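Local coordinates for galactofuranose-binding protein YtfQ (Escherichia coli, PDB 2VK2), which binds alpha- and beta-galactofuranose in the periplasm as the solute-binding component of the ABC transporter YtfQRT-YjfF, at residues A[29-34]-A[258-263]; A[14-19]-A[88-93]; A[161-166]-A[184-189]; A[177-182]-A[204-209]. All coordinates share one frame; numbering follows the deposited sequence.

Contact 1 (A[29-34]-A[258-263]); sequences EKRGIT and ALEKYK
Arg31 and Glu260 form the one salt bridge between the end of helix 15-31 and helix 252-265. NH1 of Arg31 donates to OE2 of Glu260 over 3.2 Å, nearly straight at 168°. The acceptor lies in the guanidinium plane, at its edge, but on the carboxylate side the donor stands 51° above the plane, so the two flat groups do not face each other squarely. Glu260 reaches across with its chain extended beyond CG. The same NH1 is also salt-bridged to Asp257, the stronger partner, one turn earlier on helix 252-265, while NE pairs with Glu27; three carboxylates thus hold the guanidinium.

Water-mediated bonding adds a second link: one water donates to Arg31 O at 2.8 Å and to Glu260 OE2 at 3.3 Å, joining backbone to carboxylate.

Aliphatic carbons make van der Waals contacts with the same carboxylate oxygen: CD of Arg31 lies 3.4 Å from OE2 of Glu260, and CD1 of the buried Ile33 comes within 3.8 Å of it.

Gly32, with positive phi, closes helix 15-31 in a Schellman motif before strand 34-39. Beneath the ion pair, Ile33 packs on Val5 of strand 4-9 and Phe256 of helix 252-265, while Leu259 reaches Val5 and Phe87 of strand 86-89.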
loop_
_atom_site.group_PDB
_atom_site.type_symbol
_atom_site.label_atom_id
_atom_site.label_comp_id
_atom_site.label_asym_id
_atom_site.label_seq_id
_atom_site.Cartn_x
_atom_site.Cartn_y
_atom_site.Cartn_z
ATOM N N GLU A 29 -20.669 1.402 9.280
ATOM C CA GLU A 29 -22.050 1.877 9.256
ATOM C C GLU A 29 -23.050 0.751 9.021
ATOM O O GLU A 29 -24.035 0.639 9.751
ATOM C CB GLU A 29 -22.214 2.976 8.206
ATOM C CG GLU A 29 -21.613 4.307 8.649
ATOM C CD GLU A 29 -21.133 5.178 7.503
ATOM O OE1 GLU A 29 -21.555 4.959 6.347
ATOM O OE2 GLU A 29 -20.321 6.093 7.766
ATOM N N LYS A 30 -22.790 -0.105 8.036
ATOM C CA LYS A 30 -23.721 -1.196 7.730
ATOM C C LYS A 30 -23.731 -2.295 8.799
ATOM O O LYS A 30 -24.673 -3.087 8.862
ATOM C CB LYS A 30 -23.468 -1.781 6.334
ATOM C CG LYS A 30 -22.220 -2.630 6.174
ATOM C CD LYS A 30 -22.129 -3.147 4.746
ATOM C CE LYS A 30 -21.021 -4.164 4.588
ATOM N NZ LYS A 30 -21.039 -4.799 3.240
ATOM N N ARG A 31 -22.697 -2.330 9.640
ATOM C CA ARG A 31 -22.613 -3.280 10.752
ATOM C C ARG A 31 -23.138 -2.702 12.068
ATOM O O ARG A 31 -23.186 -3.409 13.073
ATOM C CB ARG A 31 -21.162 -3.725 10.951
ATOM C CG ARG A 31 -20.582 -4.517 9.800
ATOM C CD ARG A 31 -19.064 -4.562 9.891
ATOM N NE ARG A 31 -18.465 -5.162 8.701
ATOM C CZ ARG A 31 -18.178 -6.456 8.558
ATOM N NH1 ARG A 31 -18.409 -7.322 9.538
ATOM N NH2 ARG A 31 -17.641 -6.886 7.423
ATOM N N GLY A 32 -23.506 -1.424 12.073
ATOM C CA GLY A 32 -23.967 -0.756 13.292
ATOM C C GLY A 32 -22.852 -0.488 14.293
ATOM O O GLY A 32 -23.100 -0.370 15.493
ATOM N N ILE A 33 -21.624 -0.385 13.791
ATOM C CA ILE A 33 -20.447 -0.164 14.626
ATOM C C ILE A 33 -20.086 1.316 14.585
ATOM O O ILE A 33 -20.091 1.933 13.518
ATOM C CB ILE A 33 -19.260 -1.020 14.131
ATOM C CG1 ILE A 33 -19.563 -2.506 14.346
ATOM C CG2 ILE A 33 -17.965 -0.627 14.847
ATOM C CD1 ILE A 33 -18.577 -3.444 13.681
ATOM N N THR A 34 -19.806 1.884 15.756
ATOM C CA THR A 34 -19.344 3.261 15.862
ATOM C C THR A 34 -17.840 3.282 15.609
ATOM O O THR A 34 -17.077 2.667 16.349
ATOM C CB THR A 34 -19.647 3.838 17.260
ATOM O OG1 THR A 34 -21.058 3.787 17.503
ATOM C CG2 THR A 34 -19.172 5.277 17.372
ATOM N N ALA A 258 -13.621 -10.448 12.030
ATOM C CA ALA A 258 -12.878 -11.096 13.111
ATOM C C ALA A 258 -13.284 -10.555 14.479
ATOM O O ALA A 258 -13.445 -11.320 15.432
ATOM C CB ALA A 258 -11.382 -10.924 12.897
ATOM N N LEU A 259 -13.453 -9.238 14.573
ATOM C CA LEU A 259 -13.863 -8.598 15.825
ATOM C C LEU A 259 -15.234 -9.086 16.285
ATOM O O LEU A 259 -15.409 -9.439 17.450
ATOM C CB LEU A 259 -13.884 -7.072 15.672
ATOM C CG LEU A 259 -14.432 -6.266 16.855
ATOM C CD1 LEU A 259 -13.626 -6.537 18.119
ATOM C CD2 LEU A 259 -14.442 -4.782 16.530
ATOM N N GLU A 260 -16.201 -9.092 15.370
ATOM C CA GLU A 260 -17.562 -9.532 15.689
ATOM C C GLU A 260 -17.587 -10.969 16.195
ATOM O O GLU A 260 -18.271 -11.270 17.172
ATOM C CB GLU A 260 -18.468 -9.408 14.466
ATOM C CG GLU A 260 -18.831 -7.981 14.101
ATOM C CD GLU A 260 -19.518 -7.881 12.751
ATOM O OE1 GLU A 260 -19.751 -8.931 12.109
ATOM O OE2 GLU A 260 -19.823 -6.751 12.326
ATOM N N LYS A 261 -16.846 -11.848 15.525
ATOM C CA LYS A 261 -16.750 -13.251 15.937
ATOM C C LYS A 261 -16.113 -13.378 17.317
ATOM O O LYS A 261 -16.576 -14.155 18.151
ATOM C CB LYS A 261 -15.946 -14.067 14.920
ATOM C CG LYS A 261 -16.684 -14.340 13.623
ATOM C CD LYS A 261 -15.842 -15.174 12.671
ATOM N N TYR A 262 -15.058 -12.604 17.553
ATOM C CA TYR A 262 -14.355 -12.620 18.833
ATOM C C TYR A 262 -15.239 -12.127 19.981
ATOM O O TYR A 262 -15.293 -12.756 21.037
ATOM C CB TYR A 262 -13.083 -11.772 18.742
ATOM C CG TYR A 262 -12.306 -11.685 20.035
ATOM C CD1 TYR A 262 -11.720 -12.818 20.594
ATOM C CD2 TYR A 262 -12.147 -10.470 20.694
ATOM C CE1 TYR A 262 -11.003 -12.744 21.781
ATOM C CE2 TYR A 262 -11.430 -10.386 21.881
ATOM C CZ TYR A 262 -10.861 -11.526 22.417
ATOM O OH TYR A 262 -10.149 -11.447 23.593
ATOM N N LYS A 263 -15.932 -11.010 19.773
ATOM C CA LYS A 263 -16.813 -10.453 20.804
ATOM C C LYS A 263 -18.030 -11.343 21.077
ATOM O O LYS A 263 -18.561 -11.344 22.190
ATOM C CB LYS A 263 -17.274 -9.041 20.418
ATOM C CG LYS A 263 -16.158 -8.001 20.374
ATOM C CD LYS A 263 -15.676 -7.609 21.770
ATOM C CE LYS A 263 -14.587 -6.544 21.696
ATOM N NZ LYS A 263 -14.086 -6.131 23.040
HETATM O O HOH W 1 -23.003 -6.175 12.886
#

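Contact 2 (A[14-19]-A[88-93]); sequences SGWRAA and LLDRSI. With GZL (beta-D-galactofuranose), chain B.
Arg17 leaves helix 15-31 with CG trans to the backbone N (chi1 -170°) and bends at chi3, which turns its guanidinium end-on to Asp90. The Asp90 CG sits between its own N and carbonyl carbon (chi1 86°). NH1 of Arg17 donates to OD2 of Asp90 and NH2 to OD1, both at 2.9 Å and both on the syn side, although the two planes are inclined by 45°. Gln9, Glu20 and Glu13 also bind the Arg17 guanidinium and fix its rotation.

This is the sugar site in the cleft of a two-domain periplasmic binding protein, where a helix N-terminus and the loop after a strand meet the ligand. Galactofuranose O5 donates a hydrogen bond to OD1 of Asp90 at 2.7 Å and accepts from NE of Arg91, while O6 donates to the backbone O of Asp90. O4 receives NH2 of Arg17 and NH2 of Arg91, each at 3.0 Å; these two nitrogens lie 3.4 Å apart, a closeness probably eased by the shared O4 and nearby carboxylates. Ser14 OG accepts from Arg17 N as N-cap and donates to the sugar O2. One Trp16 ring face lies under sugar C6, and CH2 touches CB of Asp90 at 3.6 Å.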
loop_
_atom_site.group_PDB
_atom_site.type_symbol
_atom_site.label_atom_id
_atom_site.label_comp_id
_atom_site.label_asym_id
_atom_site.label_seq_id
_atom_site.Cartn_x
_atom_site.Cartn_y
_atom_site.Cartn_z
ATOM N N SER A 14 -2.340 8.701 -0.197
ATOM C CA SER A 14 -2.659 8.154 -1.513
ATOM C C SER A 14 -4.160 8.007 -1.707
ATOM O O SER A 14 -4.926 7.996 -0.743
ATOM C CB SER A 14 -2.000 6.790 -1.677
ATOM O OG SER A 14 -2.696 5.811 -0.929
ATOM N N GLY A 15 -4.574 7.883 -2.965
ATOM C CA GLY A 15 -5.971 7.625 -3.290
ATOM C C GLY A 15 -6.435 6.291 -2.743
ATOM O O GLY A 15 -7.602 6.130 -2.395
ATOM N N TRP A 16 -5.519 5.327 -2.660
ATOM C CA TRP A 16 -5.845 4.037 -2.075
ATOM C C TRP A 16 -6.228 4.180 -0.602
ATOM O O TRP A 16 -7.230 3.617 -0.169
ATOM C CB TRP A 16 -4.698 3.028 -2.221
ATOM C CG TRP A 16 -5.098 1.711 -1.658
ATOM C CD1 TRP A 16 -5.719 0.696 -2.315
ATOM C CD2 TRP A 16 -4.982 1.294 -0.291
ATOM N NE1 TRP A 16 -5.980 -0.340 -1.450
ATOM C CE2 TRP A 16 -5.542 0.008 -0.200
ATOM C CE3 TRP A 16 -4.457 1.886 0.867
ATOM C CZ2 TRP A 16 -5.582 -0.708 0.997
ATOM C CZ3 TRP A 16 -4.498 1.174 2.058
ATOM C CH2 TRP A 16 -5.061 -0.104 2.113
ATOM N N ARG A 17 -5.440 4.924 0.167
ATOM C CA ARG A 17 -5.734 5.047 1.597
ATOM C C ARG A 17 -7.021 5.827 1.834
ATOM O O ARG A 17 -7.773 5.512 2.749
ATOM C CB ARG A 17 -4.580 5.668 2.385
ATOM C CG ARG A 17 -4.805 5.557 3.905
ATOM C CD ARG A 17 -3.549 5.780 4.728
ATOM N NE ARG A 17 -2.535 4.786 4.406
ATOM C CZ ARG A 17 -2.516 3.536 4.857
ATOM N NH1 ARG A 17 -3.430 3.087 5.703
ATOM N NH2 ARG A 17 -1.555 2.729 4.449
ATOM N N ALA A 18 -7.286 6.823 0.995
ATOM C CA ALA A 18 -8.553 7.546 1.061
ATOM C C ALA A 18 -9.725 6.586 0.863
ATOM O O ALA A 18 -10.730 6.671 1.569
ATOM C CB ALA A 18 -8.593 8.661 0.026
ATOM N N ALA A 19 -9.591 5.669 -0.092
ATOM C CA ALA A 19 -10.604 4.644 -0.324
ATOM C C ALA A 19 -10.719 3.685 0.862
ATOM O O ALA A 19 -11.822 3.302 1.241
ATOM C CB ALA A 19 -10.308 3.873 -1.605
ATOM N N LEU A 88 -4.416 -5.128 13.107
ATOM C CA LEU A 88 -3.540 -4.369 12.224
ATOM C C LEU A 88 -4.082 -4.430 10.802
ATOM O O LEU A 88 -4.481 -5.492 10.335
ATOM C CB LEU A 88 -2.112 -4.915 12.280
ATOM C CG LEU A 88 -1.483 -4.949 13.677
ATOM C CD1 LEU A 88 -0.087 -5.543 13.602
ATOM C CD2 LEU A 88 -1.452 -3.566 14.311
ATOM N N LEU A 89 -4.115 -3.267 10.146
ATOM C CA LEU A 89 -4.621 -3.156 8.742
ATOM C C LEU A 89 -3.530 -2.649 7.837
ATOM O O LEU A 89 -2.902 -1.672 8.099
ATOM C CB LEU A 89 -5.814 -2.177 8.707
ATOM C CG LEU A 89 -7.192 -2.654 9.223
ATOM C CD1 LEU A 89 -7.225 -3.170 10.679
ATOM C CD2 LEU A 89 -8.176 -1.498 9.014
ATOM N N ASP A 90 -3.384 -3.421 6.756
ATOM C CA ASP A 90 -2.664 -3.021 5.517
ATOM C C ASP A 90 -1.140 -2.846 5.597
ATOM O O ASP A 90 -0.486 -2.951 4.606
ATOM C CB ASP A 90 -3.386 -1.832 4.816
ATOM C CG ASP A 90 -2.982 -0.467 5.324
ATOM O OD1 ASP A 90 -1.850 -0.079 5.206
ATOM O OD2 ASP A 90 -3.858 0.267 5.779
ATOM N N ARG A 91 -0.621 -2.644 6.794
ATOM C CA ARG A 91 0.852 -2.792 7.080
ATOM C C ARG A 91 1.038 -3.663 8.320
ATOM O O ARG A 91 0.159 -3.796 9.093
ATOM C CB ARG A 91 1.509 -1.432 7.292
ATOM C CG ARG A 91 1.315 -0.476 6.058
ATOM C CD ARG A 91 2.151 0.761 6.182
ATOM N NE ARG A 91 1.839 1.649 4.996
ATOM C CZ ARG A 91 2.153 2.920 4.908
ATOM N NH1 ARG A 91 2.894 3.537 5.794
ATOM N NH2 ARG A 91 1.726 3.633 3.888
ATOM N N SER A 92 2.249 -4.186 8.397
ATOM C CA SER A 92 2.602 -5.125 9.453
ATOM C C SER A 92 3.617 -4.521 10.414
ATOM O O SER A 92 4.242 -3.500 10.127
ATOM C CB SER A 92 3.174 -6.402 8.838
ATOM O OG SER A 92 2.205 -7.082 8.058
ATOM N N ILE A 93 3.775 -5.166 11.565
ATOM C CA ILE A 93 4.775 -4.755 12.542
ATOM C C ILE A 93 5.760 -5.887 12.786
ATOM O O ILE A 93 5.469 -7.056 12.520
ATOM C CB ILE A 93 4.134 -4.279 13.873
ATOM C CG1 ILE A 93 3.448 -5.433 14.611
ATOM C CG2 ILE A 93 3.149 -3.143 13.604
ATOM C CD1 ILE A 93 2.851 -5.020 15.947
HETATM C C6 GZL B . -0.842 -0.853 1.371
HETATM C C5 GZL B . -0.264 0.235 1.918
HETATM C C4 GZL B . 0.187 1.444 1.122
HETATM C C3 GZL B . -0.280 1.674 -0.289
HETATM C C2 GZL B . -0.655 2.936 -0.446
HETATM O O6 GZL B . -1.203 -1.902 2.118
HETATM O O5 GZL B . 0.018 0.234 3.226
HETATM O O4 GZL B . -0.202 2.651 1.792
HETATM O O3 GZL B . -0.221 0.740 -1.232
HETATM C C1 GZL B . -0.607 3.654 0.854
HETATM O O2 GZL B . -1.062 3.550 -1.559
HETATM O O1 GZL B . 0.339 4.718 0.837
#

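Contact 3 (A[161-166]-A[184-189]); sequences KIIRSQ and KAENNG
Glu186, just past helix 172-185, meets Arg164 of strand 160-167, the two side chains coming from opposite directions. The close part of the contact is centred on one oxygen. OE2 of Glu186 accepts NE of Arg164 at 2.9 Å and NH2 of Arg164 at 3.2 Å, a side-on grip in which both nitrogens share a single acceptor. That oxygen lies within 4° of the guanidinium plane for both bonds; NE meets the anti lone pair of OE2, whereas NH2 comes from 47° above the carboxylate plane, with a less straight bond of 140°. A bend at chi2 in each chain brings the charged ends together. Against this pair CD1 of Ile163 presses on CD of Glu186 at 3.4 Å. OE1 of Glu186 is held by Asn191, its strongest polar partner, so both carboxylate oxygens are engaged and the group is fixed in rotation.

The outer part is looser. CB of the exposed Ala185 rests over the centre of one guanidinium face, 3.7 Å above its plane. None of the four touching residues is buried, and the whole contact lies at the protein surface.

Strand 160-167, at the edge of its sheet, is followed after a short loop by helix 172-185, and the salt bridge ties it to the far end of that helix. With strand 194-197 they form a right-handed beta-alpha-beta crossover, as in the type I periplasmic binding fold.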
loop_
_atom_site.group_PDB
_atom_site.type_symbol
_atom_site.label_atom_id
_atom_site.label_comp_id
_atom_site.label_asym_id
_atom_site.label_seq_id
_atom_site.Cartn_x
_atom_site.Cartn_y
_atom_site.Cartn_z
ATOM N N LYS A 161 18.504 -4.009 -14.380
ATOM C CA LYS A 161 19.316 -3.448 -13.305
ATOM C C LYS A 161 18.606 -2.252 -12.686
ATOM O O LYS A 161 18.177 -1.344 -13.398
ATOM C CB LYS A 161 20.677 -3.009 -13.849
ATOM C CG LYS A 161 21.456 -4.113 -14.547
ATOM N N ILE A 162 18.474 -2.256 -11.362
ATOM C CA ILE A 162 17.956 -1.097 -10.646
ATOM C C ILE A 162 19.098 -0.100 -10.487
ATOM O O ILE A 162 20.080 -0.378 -9.799
ATOM C CB ILE A 162 17.380 -1.477 -9.266
ATOM C CG1 ILE A 162 16.218 -2.459 -9.433
ATOM C CG2 ILE A 162 16.913 -0.236 -8.529
ATOM C CD1 ILE A 162 15.714 -3.036 -8.135
ATOM N N ILE A 163 18.976 1.049 -11.147
ATOM C CA ILE A 163 20.042 2.058 -11.166
ATOM C C ILE A 163 19.791 3.230 -10.210
ATOM O O ILE A 163 20.726 3.955 -9.858
ATOM C CB ILE A 163 20.302 2.592 -12.600
ATOM C CG1 ILE A 163 19.040 3.210 -13.218
ATOM C CG2 ILE A 163 20.822 1.473 -13.491
ATOM C CD1 ILE A 163 19.332 4.088 -14.416
ATOM N N ARG A 164 18.536 3.416 -9.807
ATOM C CA ARG A 164 18.146 4.464 -8.867
ATOM C C ARG A 164 17.067 3.908 -7.962
ATOM O O ARG A 164 16.201 3.164 -8.418
ATOM C CB ARG A 164 17.559 5.673 -9.600
ATOM C CG ARG A 164 18.485 6.373 -10.572
ATOM C CD ARG A 164 19.451 7.289 -9.864
ATOM N NE ARG A 164 20.557 7.654 -10.740
ATOM C CZ ARG A 164 21.606 8.376 -10.361
ATOM N NH1 ARG A 164 21.694 8.847 -9.123
ATOM N NH2 ARG A 164 22.570 8.640 -11.231
ATOM N N SER A 165 17.110 4.269 -6.683
ATOM C CA SER A 165 16.060 3.877 -5.754
ATOM C C SER A 165 15.996 4.859 -4.596
ATOM O O SER A 165 16.966 5.022 -3.863
ATOM C CB SER A 165 16.294 2.458 -5.242
ATOM O OG SER A 165 15.217 2.044 -4.421
ATOM N N GLN A 166 14.854 5.525 -4.451
ATOM C CA GLN A 166 14.629 6.490 -3.378
ATOM C C GLN A 166 13.160 6.444 -2.995
ATOM O O GLN A 166 12.314 6.073 -3.810
ATOM C CB GLN A 166 14.969 7.912 -3.842
ATOM C CG GLN A 166 16.441 8.180 -4.125
ATOM C CD GLN A 166 17.266 8.311 -2.862
ATOM O OE1 GLN A 166 17.999 7.395 -2.487
ATOM N NE2 GLN A 166 17.148 9.453 -2.195
ATOM N N LYS A 184 16.800 13.691 -14.646
ATOM C CA LYS A 184 17.936 14.606 -14.796
ATOM C C LYS A 184 19.285 13.923 -14.549
ATOM O O LYS A 184 20.299 14.320 -15.131
ATOM C CB LYS A 184 17.784 15.808 -13.860
ATOM C CG LYS A 184 16.662 16.752 -14.256
ATOM C CD LYS A 184 16.460 17.838 -13.216
ATOM C CE LYS A 184 15.194 18.636 -13.483
ATOM N NZ LYS A 184 14.905 19.598 -12.385
ATOM N N ALA A 185 19.292 12.903 -13.694
ATOM C CA ALA A 185 20.508 12.148 -13.385
ATOM C C ALA A 185 20.819 11.055 -14.415
ATOM O O ALA A 185 21.888 10.444 -14.358
ATOM C CB ALA A 185 20.402 11.534 -11.992
ATOM N N GLU A 186 19.899 10.812 -15.350
ATOM C CA GLU A 186 20.033 9.709 -16.303
ATOM C C GLU A 186 19.808 10.149 -17.753
ATOM O O GLU A 186 18.997 9.564 -18.476
ATOM C CB GLU A 186 19.070 8.575 -15.924
ATOM C CG GLU A 186 19.383 7.903 -14.588
ATOM C CD GLU A 186 20.729 7.186 -14.573
ATOM O OE1 GLU A 186 21.307 6.938 -15.654
ATOM O OE2 GLU A 186 21.212 6.862 -13.471
ATOM N N ASN A 187 20.553 11.173 -18.170
ATOM C CA ASN A 187 20.550 11.652 -19.559
ATOM C C ASN A 187 19.152 12.047 -20.047
ATOM O O ASN A 187 18.660 11.522 -21.047
ATOM C CB ASN A 187 21.179 10.595 -20.485
ATOM C CG ASN A 187 21.403 11.106 -21.901
ATOM O OD1 ASN A 187 21.508 12.309 -22.134
ATOM N ND2 ASN A 187 21.471 10.183 -22.855
ATOM N N ASN A 188 18.523 12.971 -19.324
ATOM C CA ASN A 188 17.156 13.408 -19.618
ATOM C C ASN A 188 16.178 12.231 -19.739
ATOM O O ASN A 188 15.279 12.240 -20.581
ATOM C CB ASN A 188 17.125 14.262 -20.893
ATOM C CG ASN A 188 18.006 15.496 -20.794
ATOM O OD1 ASN A 188 18.847 15.744 -21.659
ATOM N ND2 ASN A 188 17.815 16.275 -19.737
ATOM N N GLY A 189 16.374 11.218 -18.895
ATOM C CA GLY A 189 15.523 10.029 -18.888
ATOM C C GLY A 189 15.830 8.980 -19.947
ATOM O O GLY A 189 15.212 7.917 -19.951
#

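Contact 4 (A[177-182]-A[204-209]); sequences EVMESF and IGAIQA
Met179 lays its CB and CG over Ala206, with CG 3.6 Å from CB of Ala206 and 3.7 Å from its CA. A turn at chi2 (66°) folds the methionine chain after CG, which keeps it alongside the neighbouring helix; SD is still 4.0 Å from the methyl of Ala206. One turn on, CB of Ala209 fits between two residues of the facing helix: it lies 3.9 Å from CB of Met179 and 3.7 Å from CG of Glu180. Glu180 contributes only the aliphatic base of its side chain, extended beyond CG, so its carboxylate takes no part in the packing. The small alanines allow a close approach of the backbones, with CA of Met179 only 5.3 Å from CA of Ala206.

Helices 172-185 and 200-212 lie side by side on one face of the mixed sheet, as successive helices of an alpha/beta domain joined through strand 194-197. Their segments run in broadly the same direction, with axes 8.1 Å apart at closest approach and a crossing angle of -43°. Beneath them lies strand 129-135: Val178, Phe182 and Ala206 all touch its Leu134, and Phe182 also reaches Val132. Met179 also packs on Ile192 of the loop before strand 194-197, and Ala209 on Ile183 of helix 172-185.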
loop_
_atom_site.group_PDB
_atom_site.type_symbol
_atom_site.label_atom_id
_atom_site.label_comp_id
_atom_site.label_asym_id
_atom_site.label_seq_id
_atom_site.Cartn_x
_atom_site.Cartn_y
_atom_site.Cartn_z
ATOM N N GLU A 177 8.501 14.532 -7.957
ATOM C CA GLU A 177 9.748 15.214 -7.602
ATOM C C GLU A 177 10.955 14.283 -7.716
ATOM O O GLU A 177 11.981 14.648 -8.294
ATOM C CB GLU A 177 9.643 15.765 -6.179
ATOM C CG GLU A 177 10.883 16.475 -5.656
ATOM C CD GLU A 177 10.783 16.786 -4.177
ATOM O OE1 GLU A 177 9.696 17.212 -3.734
ATOM O OE2 GLU A 177 11.784 16.599 -3.455
ATOM N N VAL A 178 10.827 13.080 -7.166
ATOM C CA VAL A 178 11.920 12.116 -7.200
ATOM C C VAL A 178 12.174 11.625 -8.628
ATOM O O VAL A 178 13.325 11.519 -9.050
ATOM C CB VAL A 178 11.658 10.937 -6.241
ATOM C CG1 VAL A 178 12.740 9.877 -6.376
ATOM C CG2 VAL A 178 11.581 11.443 -4.805
ATOM N N MET A 179 11.109 11.353 -9.381
ATOM C CA MET A 179 11.264 10.949 -10.780
ATOM C C MET A 179 11.967 12.031 -11.603
ATOM O O MET A 179 12.807 11.716 -12.446
ATOM C CB MET A 179 9.918 10.605 -11.425
ATOM C CG MET A 179 10.038 9.952 -12.802
ATOM S SD MET A 179 10.802 8.322 -12.725
ATOM C CE MET A 179 11.170 8.035 -14.455
ATOM N N GLU A 180 11.622 13.297 -11.363
ATOM C CA GLU A 180 12.305 14.417 -12.023
ATOM C C GLU A 180 13.812 14.368 -11.775
ATOM O O GLU A 180 14.603 14.564 -12.697
ATOM C CB GLU A 180 11.750 15.761 -11.544
ATOM C CG GLU A 180 10.381 16.117 -12.112
ATOM C CD GLU A 180 9.729 17.303 -11.412
ATOM O OE1 GLU A 180 10.171 17.678 -10.305
ATOM O OE2 GLU A 180 8.763 17.864 -11.971
ATOM N N SER A 181 14.203 14.096 -10.531
ATOM C CA SER A 181 15.621 13.996 -10.179
ATOM C C SER A 181 16.289 12.802 -10.864
ATOM O O SER A 181 17.434 12.901 -11.302
ATOM C CB SER A 181 15.808 13.914 -8.659
ATOM O OG SER A 181 15.494 12.629 -8.157
ATOM N N PHE A 182 15.576 11.679 -10.952
ATOM C CA PHE A 182 16.090 10.497 -11.647
ATOM C C PHE A 182 16.302 10.775 -13.136
ATOM O O PHE A 182 17.324 10.393 -13.703
ATOM C CB PHE A 182 15.142 9.299 -11.501
ATOM C CG PHE A 182 15.067 8.708 -10.107
ATOM C CD1 PHE A 182 15.995 9.020 -9.114
ATOM C CD2 PHE A 182 14.072 7.789 -9.813
ATOM C CE1 PHE A 182 15.901 8.445 -7.850
ATOM C CE2 PHE A 182 13.984 7.206 -8.559
ATOM C CZ PHE A 182 14.894 7.536 -7.579
ATOM N N ILE A 204 2.040 7.740 -10.923
ATOM C CA ILE A 204 1.233 8.738 -11.628
ATOM C C ILE A 204 1.957 10.089 -11.625
ATOM O O ILE A 204 1.954 10.803 -12.630
ATOM C CB ILE A 204 -0.186 8.840 -11.027
ATOM C CG1 ILE A 204 -0.969 7.560 -11.338
ATOM C CG2 ILE A 204 -0.928 10.041 -11.593
ATOM C CD1 ILE A 204 -2.195 7.355 -10.490
ATOM N N GLY A 205 2.587 10.430 -10.504
ATOM C CA GLY A 205 3.495 11.574 -10.456
ATOM C C GLY A 205 4.670 11.398 -11.403
ATOM O O GLY A 205 5.051 12.334 -12.111
ATOM N N ALA A 206 5.236 10.194 -11.428
ATOM C CA ALA A 206 6.337 9.873 -12.334
ATOM C C ALA A 206 5.934 10.042 -13.801
ATOM O O ALA A 206 6.713 10.553 -14.605
ATOM C CB ALA A 206 6.838 8.457 -12.085
ATOM N N ILE A 207 4.721 9.612 -14.139
ATOM C CA ILE A 207 4.197 9.768 -15.496
ATOM C C ILE A 207 4.181 11.242 -15.922
ATOM O O ILE A 207 4.542 11.558 -17.057
ATOM C CB ILE A 207 2.797 9.117 -15.636
ATOM C CG1 ILE A 207 2.933 7.592 -15.671
ATOM C CG2 ILE A 207 2.090 9.596 -16.901
ATOM C CD1 ILE A 207 1.640 6.854 -15.421
ATOM N N GLN A 208 3.790 12.137 -15.012
ATOM C CA GLN A 208 3.843 13.582 -15.273
ATOM C C GLN A 208 5.267 14.034 -15.574
ATOM O O GLN A 208 5.503 14.765 -16.538
ATOM C CB GLN A 208 3.345 14.391 -14.071
ATOM C CG GLN A 208 1.902 14.196 -13.672
ATOM C CD GLN A 208 1.531 15.068 -12.483
ATOM O OE1 GLN A 208 1.473 16.295 -12.595
ATOM N NE2 GLN A 208 1.290 14.441 -11.337
ATOM N N ALA A 209 6.212 13.615 -14.733
ATOM C CA ALA A 209 7.620 13.978 -14.903
ATOM C C ALA A 209 8.183 13.473 -16.229
ATOM O O ALA A 209 8.938 14.182 -16.900
ATOM C CB ALA A 209 8.453 13.448 -13.739
#

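In the fold
The ligand lies in contact 2, near the middle of the chain, with the other contacts out in the two lobes. Contact 1 shares helix 15-31 with contact 2: one end of that helix meets the sugar and the other meets helix 252-265, the centres about 19 Å apart. Contacts 3 and 4 lie on the opposite side of the chain's centre from contact 1, about 48 and 42 Å away between centres. They share helix 172-185 and touch each other, CB of Arg164 lying 3.7 Å from CE1 of Phe182. Contact 4 is nearer the pocket: the Ala206 side chain is about 9 Å from that of the sugar-binding Asn199.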